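Local coordinates for protein prolyl endopeptidase (Myxococcus xanthus, PDB 2BKL) that probably hydrolyses oligopeptides on the carboxyl side of proline, or less readily alanine, as a serine peptidase of the S9A family, at residues A[560-565]-A[576-581]; A[568-573]-A[616-621]. One frame throughout, in Å; residues are numbered along the deposited sequence.

Interaction 1. Residues A[560-565]-A[576-581]; sequences LDMVRY and PEYGTA
Tyr565 and Tyr578 form a T-shaped (edge-to-face) aromatic pair within the alpha/beta-hydrolase domain, where the loop following strand 552-556 meets the end of helix 575-578. The edge of Tyr578 is directed at the face of Tyr565, with the ring planes at 79° and the centroids 5.4 Å apart; the closest carbons are Tyr578 CD2 and Tyr565 CZ, at 3.8 Å. CG of Tyr565 lies between its backbone N and carbonyl carbon (chi1 86°), which carries the ring across to the other segment. There its hydroxyl, lying in the plane of the Tyr578 ring, donates a hydrogen bond of 2.7 Å from Tyr565 OH to Gly579 O, slightly tilted from the carbonyl plane. A phenylalanine here would probably keep the ring pair but leave Gly579 O without this donor, so that the turn after the helix would be held less firmly. At Gly579 the chain leaves the helix with positive phi, a conformation in which a beta-carbon would collide with Tyr578 O.

Met562, its chain bent at both chi2 and chi3, lays its methyl over one face of Tyr578: CE sits 3.8 Å from the Tyr578 ring centroid in a CH-pi contact. Met562 SD stands farther off above the same face, 5.1 Å from the Tyr578 ring centroid, a Met-aromatic contact. The Tyr578 hydroxyl bonds to Asn534 OD1, and its side chain touches the bound ligand. One water accepts from Ala581 N and donates to Met562 O, tying the backbones together, and Ala581 CB rests 3.4 Å from Val563 O and 4.2 Å from Val563 CG1.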
loop_
_atom_site.group_PDB
_atom_site.type_symbol
_atom_site.label_atom_id
_atom_site.label_comp_id
_atom_site.label_asym_id
_atom_site.label_seq_id
_atom_site.Cartn_x
_atom_site.Cartn_y
_atom_site.Cartn_z
ATOM N N LEU A 560 -3.674 12.312 -11.347
ATOM C CA LEU A 560 -3.404 12.693 -12.738
ATOM C C LEU A 560 -3.314 14.196 -12.993
ATOM O O LEU A 560 -2.639 14.585 -13.933
ATOM C CB LEU A 560 -4.392 12.024 -13.718
ATOM C CG LEU A 560 -4.399 10.507 -13.710
ATOM C CD1 LEU A 560 -5.638 9.916 -14.327
ATOM C CD2 LEU A 560 -3.181 9.943 -14.360
ATOM N N ASP A 561 -4.025 15.037 -12.222
ATOM C CA ASP A 561 -3.814 16.491 -12.279
ATOM C C ASP A 561 -2.861 16.854 -11.151
ATOM O O ASP A 561 -3.259 16.967 -9.977
ATOM C CB ASP A 561 -5.130 17.269 -12.161
ATOM C CG ASP A 561 -4.945 18.752 -12.203
ATOM O OD1 ASP A 561 -3.801 19.234 -12.010
ATOM O OD2 ASP A 561 -5.940 19.518 -12.417
ATOM N N MET A 562 -1.582 16.957 -11.486
ATOM C CA MET A 562 -0.552 17.146 -10.464
ATOM C C MET A 562 -0.347 18.614 -10.121
ATOM O O MET A 562 0.388 18.936 -9.215
ATOM C CB MET A 562 0.759 16.484 -10.885
ATOM C CG MET A 562 0.600 14.994 -11.052
ATOM S SD MET A 562 0.096 14.130 -9.542
ATOM C CE MET A 562 1.441 14.422 -8.490
ATOM N N VAL A 563 -1.009 19.509 -10.852
ATOM C CA VAL A 563 -1.016 20.924 -10.520
ATOM C C VAL A 563 -2.011 21.201 -9.395
ATOM O O VAL A 563 -1.845 22.155 -8.639
ATOM C CB VAL A 563 -1.318 21.760 -11.787
ATOM C CG1 VAL A 563 -1.458 23.238 -11.459
ATOM C CG2 VAL A 563 -0.229 21.530 -12.834
ATOM N N ARG A 564 -3.053 20.377 -9.284
ATOM C CA ARG A 564 -4.112 20.604 -8.303
ATOM C C ARG A 564 -4.290 19.481 -7.261
ATOM O O ARG A 564 -5.138 19.565 -6.392
ATOM C CB ARG A 564 -5.447 20.848 -8.992
ATOM C CG ARG A 564 -5.471 22.106 -9.813
ATOM C CD ARG A 564 -6.740 22.369 -10.574
ATOM N NE ARG A 564 -7.945 22.458 -9.765
ATOM C CZ ARG A 564 -8.309 23.529 -9.039
ATOM N NH1 ARG A 564 -7.506 24.587 -8.919
ATOM N NH2 ARG A 564 -9.483 23.505 -8.409
ATOM N N TYR A 565 -3.479 18.434 -7.312
ATOM C CA TYR A 565 -3.731 17.269 -6.439
ATOM C C TYR A 565 -3.740 17.615 -4.937
ATOM O O TYR A 565 -4.442 16.974 -4.171
ATOM C CB TYR A 565 -2.740 16.128 -6.723
ATOM C CG TYR A 565 -1.459 16.273 -5.945
ATOM C CD1 TYR A 565 -0.410 17.063 -6.413
ATOM C CD2 TYR A 565 -1.321 15.703 -4.671
ATOM C CE1 TYR A 565 0.759 17.243 -5.663
ATOM C CE2 TYR A 565 -0.146 15.896 -3.908
ATOM C CZ TYR A 565 0.867 16.653 -4.397
ATOM O OH TYR A 565 1.975 16.841 -3.630
ATOM N N PRO A 576 5.638 16.100 0.575
ATOM C CA PRO A 576 7.054 15.748 0.743
ATOM C C PRO A 576 7.626 14.828 -0.325
ATOM O O PRO A 576 8.864 14.737 -0.467
ATOM C CB PRO A 576 7.088 15.076 2.122
ATOM C CG PRO A 576 5.923 15.708 2.853
ATOM C CD PRO A 576 4.844 15.762 1.776
ATOM N N GLU A 577 6.756 14.118 -1.045
ATOM C CA GLU A 577 7.145 13.210 -2.126
ATOM C C GLU A 577 7.120 13.866 -3.512
ATOM O O GLU A 577 8.032 13.679 -4.318
ATOM C CB GLU A 577 6.248 11.959 -2.138
ATOM C CG GLU A 577 6.692 10.855 -3.083
ATOM C CD GLU A 577 7.852 9.992 -2.600
ATOM O OE1 GLU A 577 8.325 10.147 -1.458
ATOM O OE2 GLU A 577 8.267 9.124 -3.393
ATOM N N TYR A 578 6.077 14.645 -3.806
ATOM C CA TYR A 578 5.882 15.198 -5.136
ATOM C C TYR A 578 6.235 16.685 -5.263
ATOM O O TYR A 578 6.547 17.152 -6.345
ATOM C CB TYR A 578 4.426 15.092 -5.520
ATOM C CG TYR A 578 3.846 13.715 -5.681
ATOM C CD1 TYR A 578 4.429 12.777 -6.524
ATOM C CD2 TYR A 578 2.666 13.353 -5.031
ATOM C CE1 TYR A 578 3.869 11.526 -6.700
ATOM C CE2 TYR A 578 2.074 12.098 -5.217
ATOM C CZ TYR A 578 2.680 11.181 -6.064
ATOM O OH TYR A 578 2.085 9.955 -6.231
ATOM N N GLY A 579 6.150 17.427 -4.160
ATOM C CA GLY A 579 6.194 18.893 -4.154
ATOM C C GLY A 579 4.780 19.438 -4.303
ATOM O O GLY A 579 3.800 18.681 -4.411
ATOM N N THR A 580 4.648 20.757 -4.286
ATOM C CA THR A 580 3.352 21.395 -4.452
ATOM C C THR A 580 3.435 22.507 -5.482
ATOM O O THR A 580 4.334 23.353 -5.430
ATOM C CB THR A 580 2.816 21.986 -3.148
ATOM O OG1 THR A 580 1.684 22.826 -3.442
ATOM C CG2 THR A 580 3.852 22.830 -2.396
ATOM N N ALA A 581 2.449 22.553 -6.367
ATOM C CA ALA A 581 2.393 23.610 -7.346
ATOM C C ALA A 581 2.197 24.998 -6.750
ATOM O O ALA A 581 2.291 25.988 -7.485
ATOM C CB ALA A 581 1.321 23.299 -8.363
HETATM O O HOH W 1 0.593 20.421 -6.763
#

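Interaction 2. Residues A[568-573]-A[616-621]. With ZAH (N-[(benzyloxy)carbonyl]-L-alanyl-L-proline), chain C.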
loop_
_atom_site.group_PDB
_atom_site.type_symbol
_atom_site.label_atom_id
_atom_site.label_comp_id
_atom_site.label_asym_id
_atom_site.label_seq_id
_atom_site.Cartn_x
_atom_site.Cartn_y
_atom_site.Cartn_z
ATOM N N PHE A 568 -7.134 18.383 -2.641
ATOM C CA PHE A 568 -8.194 17.416 -2.440
ATOM C C PHE A 568 -7.768 16.237 -1.588
ATOM O O PHE A 568 -6.644 15.746 -1.688
ATOM C CB PHE A 568 -8.641 16.842 -3.788
ATOM C CG PHE A 568 -9.154 17.885 -4.763
ATOM C CD1 PHE A 568 -8.297 18.622 -5.571
ATOM C CD2 PHE A 568 -10.515 18.089 -4.871
ATOM C CE1 PHE A 568 -8.788 19.576 -6.443
ATOM C CE2 PHE A 568 -11.020 19.028 -5.763
ATOM C CZ PHE A 568 -10.137 19.774 -6.541
ATOM N N GLY A 569 -8.707 15.736 -0.818
ATOM C CA GLY A 569 -8.503 14.555 -0.015
ATOM C C GLY A 569 -7.257 14.665 0.844
ATOM O O GLY A 569 -7.018 15.689 1.438
ATOM N N SER A 570 -6.479 13.582 0.853
ATOM C CA SER A 570 -5.242 13.475 1.611
ATOM C C SER A 570 -4.009 14.061 0.898
ATOM O O SER A 570 -2.876 13.818 1.296
ATOM C CB SER A 570 -4.982 11.977 1.940
ATOM O OG SER A 570 -6.048 11.489 2.737
ATOM N N GLY A 571 -4.217 14.815 -0.173
ATOM C CA GLY A 571 -3.127 15.259 -1.006
ATOM C C GLY A 571 -1.971 15.960 -0.343
ATOM O O GLY A 571 -0.837 15.777 -0.739
ATOM N N ARG A 572 -2.210 16.805 0.664
ATOM C CA ARG A 572 -1.106 17.531 1.277
ATOM C C ARG A 572 -0.104 16.597 1.947
ATOM O O ARG A 572 1.077 16.926 2.054
ATOM C CB ARG A 572 -1.616 18.611 2.232
ATOM C CG ARG A 572 -2.349 19.709 1.493
ATOM C CD ARG A 572 -2.658 20.903 2.351
ATOM N NE ARG A 572 -3.261 21.963 1.542
ATOM C CZ ARG A 572 -2.580 22.796 0.750
ATOM N NH1 ARG A 572 -1.272 22.735 0.636
ATOM N NH2 ARG A 572 -3.252 23.667 0.020
ATOM N N THR A 573 -0.540 15.409 2.332
ATOM C CA THR A 573 0.380 14.470 2.950
ATOM C C THR A 573 1.422 13.936 1.986
ATOM O O THR A 573 2.405 13.350 2.443
ATOM C CB THR A 573 -0.341 13.269 3.628
ATOM O OG1 THR A 573 -0.968 12.421 2.665
ATOM C CG2 THR A 573 -1.420 13.727 4.636
ATOM N N ASP A 616 -13.548 6.656 -2.570
ATOM C CA ASP A 616 -12.124 6.892 -2.300
ATOM C C ASP A 616 -11.939 8.242 -1.614
ATOM O O ASP A 616 -11.982 9.304 -2.236
ATOM C CB ASP A 616 -11.321 6.794 -3.592
ATOM C CG ASP A 616 -9.832 6.735 -3.361
ATOM O OD1 ASP A 616 -9.356 7.100 -2.241
ATOM O OD2 ASP A 616 -9.081 6.312 -4.271
ATOM N N ASP A 617 -11.752 8.174 -0.303
ATOM C CA ASP A 617 -11.513 9.359 0.529
ATOM C C ASP A 617 -10.028 9.654 0.777
ATOM O O ASP A 617 -9.655 10.405 1.684
ATOM C CB ASP A 617 -12.284 9.285 1.879
ATOM C CG ASP A 617 -11.903 8.089 2.741
ATOM O OD1 ASP A 617 -11.185 7.190 2.262
ATOM O OD2 ASP A 617 -12.321 8.016 3.946
ATOM N N ARG A 618 -9.186 9.075 -0.045
ATOM C CA ARG A 618 -7.747 9.314 0.007
ATOM C C ARG A 618 -7.312 10.053 -1.250
ATOM O O ARG A 618 -6.847 11.194 -1.172
ATOM C CB ARG A 618 -7.000 7.999 0.169
ATOM C CG ARG A 618 -5.538 8.202 0.544
ATOM C CD ARG A 618 -4.668 6.946 0.682
ATOM N NE ARG A 618 -5.261 5.957 1.577
ATOM C CZ ARG A 618 -4.773 4.730 1.770
ATOM N NH1 ARG A 618 -3.640 4.340 1.209
ATOM N NH2 ARG A 618 -5.415 3.876 2.559
ATOM N N VAL A 619 -7.461 9.386 -2.398
ATOM C CA VAL A 619 -7.182 9.950 -3.707
ATOM C C VAL A 619 -8.474 10.391 -4.346
ATOM O O VAL A 619 -9.359 9.581 -4.628
ATOM C CB VAL A 619 -6.471 8.913 -4.606
ATOM C CG1 VAL A 619 -6.359 9.414 -6.058
ATOM C CG2 VAL A 619 -5.071 8.593 -4.034
ATOM N N ASP A 620 -8.624 11.681 -4.578
ATOM C CA ASP A 620 -9.905 12.175 -5.035
ATOM C C ASP A 620 -10.282 11.585 -6.389
ATOM O O ASP A 620 -9.450 11.571 -7.302
ATOM C CB ASP A 620 -9.877 13.695 -5.105
ATOM C CG ASP A 620 -11.240 14.285 -5.139
ATOM O OD1 ASP A 620 -11.890 14.145 -6.183
ATOM O OD2 ASP A 620 -11.738 14.876 -4.153
ATOM N N PRO A 621 -11.494 11.055 -6.527
ATOM C CA PRO A 621 -11.936 10.511 -7.817
ATOM C C PRO A 621 -11.969 11.504 -8.971
ATOM O O PRO A 621 -12.069 11.092 -10.098
ATOM C CB PRO A 621 -13.344 9.988 -7.500
ATOM C CG PRO A 621 -13.288 9.686 -5.995
ATOM C CD PRO A 621 -12.495 10.825 -5.467
HETATM C C1 ZAH C . -1.523 5.766 -3.618
HETATM O O2 ZAH C . -0.245 5.606 -4.190
HETATM C C3 ZAH C . -1.616 6.992 -2.679
HETATM C C4 ZAH C . -1.380 8.305 -3.431
HETATM C C5 ZAH C . 0.111 8.604 -3.323
HETATM C C6 ZAH C . 0.611 7.895 -2.092
HETATM N N7 ZAH C . -0.525 7.078 -1.683
HETATM C C8 ZAH C . -0.534 6.378 -0.551
HETATM O O9 ZAH C . -1.641 5.727 -0.238
HETATM C C10 ZAH C . 0.566 6.546 0.520
HETATM C C11 ZAH C . 1.667 5.587 0.066
HETATM N N14 ZAH C . 0.113 6.145 1.829
HETATM C C15 ZAH C . -0.699 6.899 2.531
HETATM O O16 ZAH C . -1.064 8.085 2.117
HETATM O O17 ZAH C . -1.153 6.405 3.798
HETATM C C18 ZAH C . -2.169 7.227 4.427
HETATM C C19 ZAH C . -2.826 6.517 5.615
HETATM C C20 ZAH C . -2.057 6.228 6.750
HETATM C C21 ZAH C . -2.640 5.572 7.835
HETATM C C22 ZAH C . -3.993 5.228 7.791
HETATM C C23 ZAH C . -4.771 5.536 6.672
HETATM C C24 ZAH C . -4.184 6.179 5.582
HETATM O O HOH W 2 -6.636 13.265 -2.953
HETATM O O HOH W 3 -11.468 16.101 -1.571
HETATM O O HOH W 4 -7.926 9.342 3.746
HETATM O O HOH W 5 -8.548 12.660 3.182
#
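Across the contact between Ser570 and Arg618 a single direct hydrogen bond is surrounded by four bridging waters, so that much of the joint is solvent-mediated. The direct bond runs from Ser570 N to a lone pair of Arg618 O (3.2 Å, 164° at the hydrogen). A water also donates to Arg618 O and to Phe568 O while accepting from Asp620 N; another links Gly569 N to Asp620 OD2, and two more join Ser570 OG to Asp617 O. Gly569 lies so close that a beta-carbon would stand 2.7 Å from Arg618 O, a clash, and its positive phi suits the type II' beta turn from Phe568 to Gly571. Beside the turn, Phe568 and Asp620 lie obliquely, CD2 of the ring 3.5 Å from Asp620 OD2; Asp620 OD1 caps Met622 N at the start of helix 622-632.

The segment 616-621 is the loop after strand 607-613 that, in this alpha/beta-hydrolase fold, supplies the probable triad aspartate, Asp616. Asp616 OD2 bonds to His651 ND1, while OD1 accepts from Arg618 N, closing an Asx turn, and from Val619 N, which extends it to an Asx motif (3.0 Å each). Arg618 N arrives nearly along the C-O bond and Val619 N from well above the plane, on the same side of it.

Arg618 has its CG anti to the backbone N (chi1 -167°) and bends at chi3, bringing the guanidinium alongside the ligand. Its edge donates from NH1 to ZAH O9 at 2.8 Å, the ligand's phenyl carbon C24 lies over one face, and NE is held by a salt bridge to Asp145. Val619 CG2 packs against the proline ring of the ligand, 3.8 Å from ZAH C4.

Interactions 1 and 2 interlock along the chain, since residues 568-573 fall between 560-565 and 576-581, and their centres are about 11 Å apart. They meet directly where Tyr565 CE2 packs 3.2 Å from Gly571 O, so the aromatic pair of the first abuts the turn of the second. Both line the same ligand pocket: the side chain of Tyr578 comes within about 4 Å of the bound Z-Ala-Pro, and interaction 2 reaches it through 616-621, which also bears the probable triad aspartate. Trp574, between 568-573 and 576-581, bonds to the ligand through NE1. Tyr578 also bonds to Asn534, which follows Ser533, the probable nucleophile, and whose backbone N is hydrogen-bonded to the ligand.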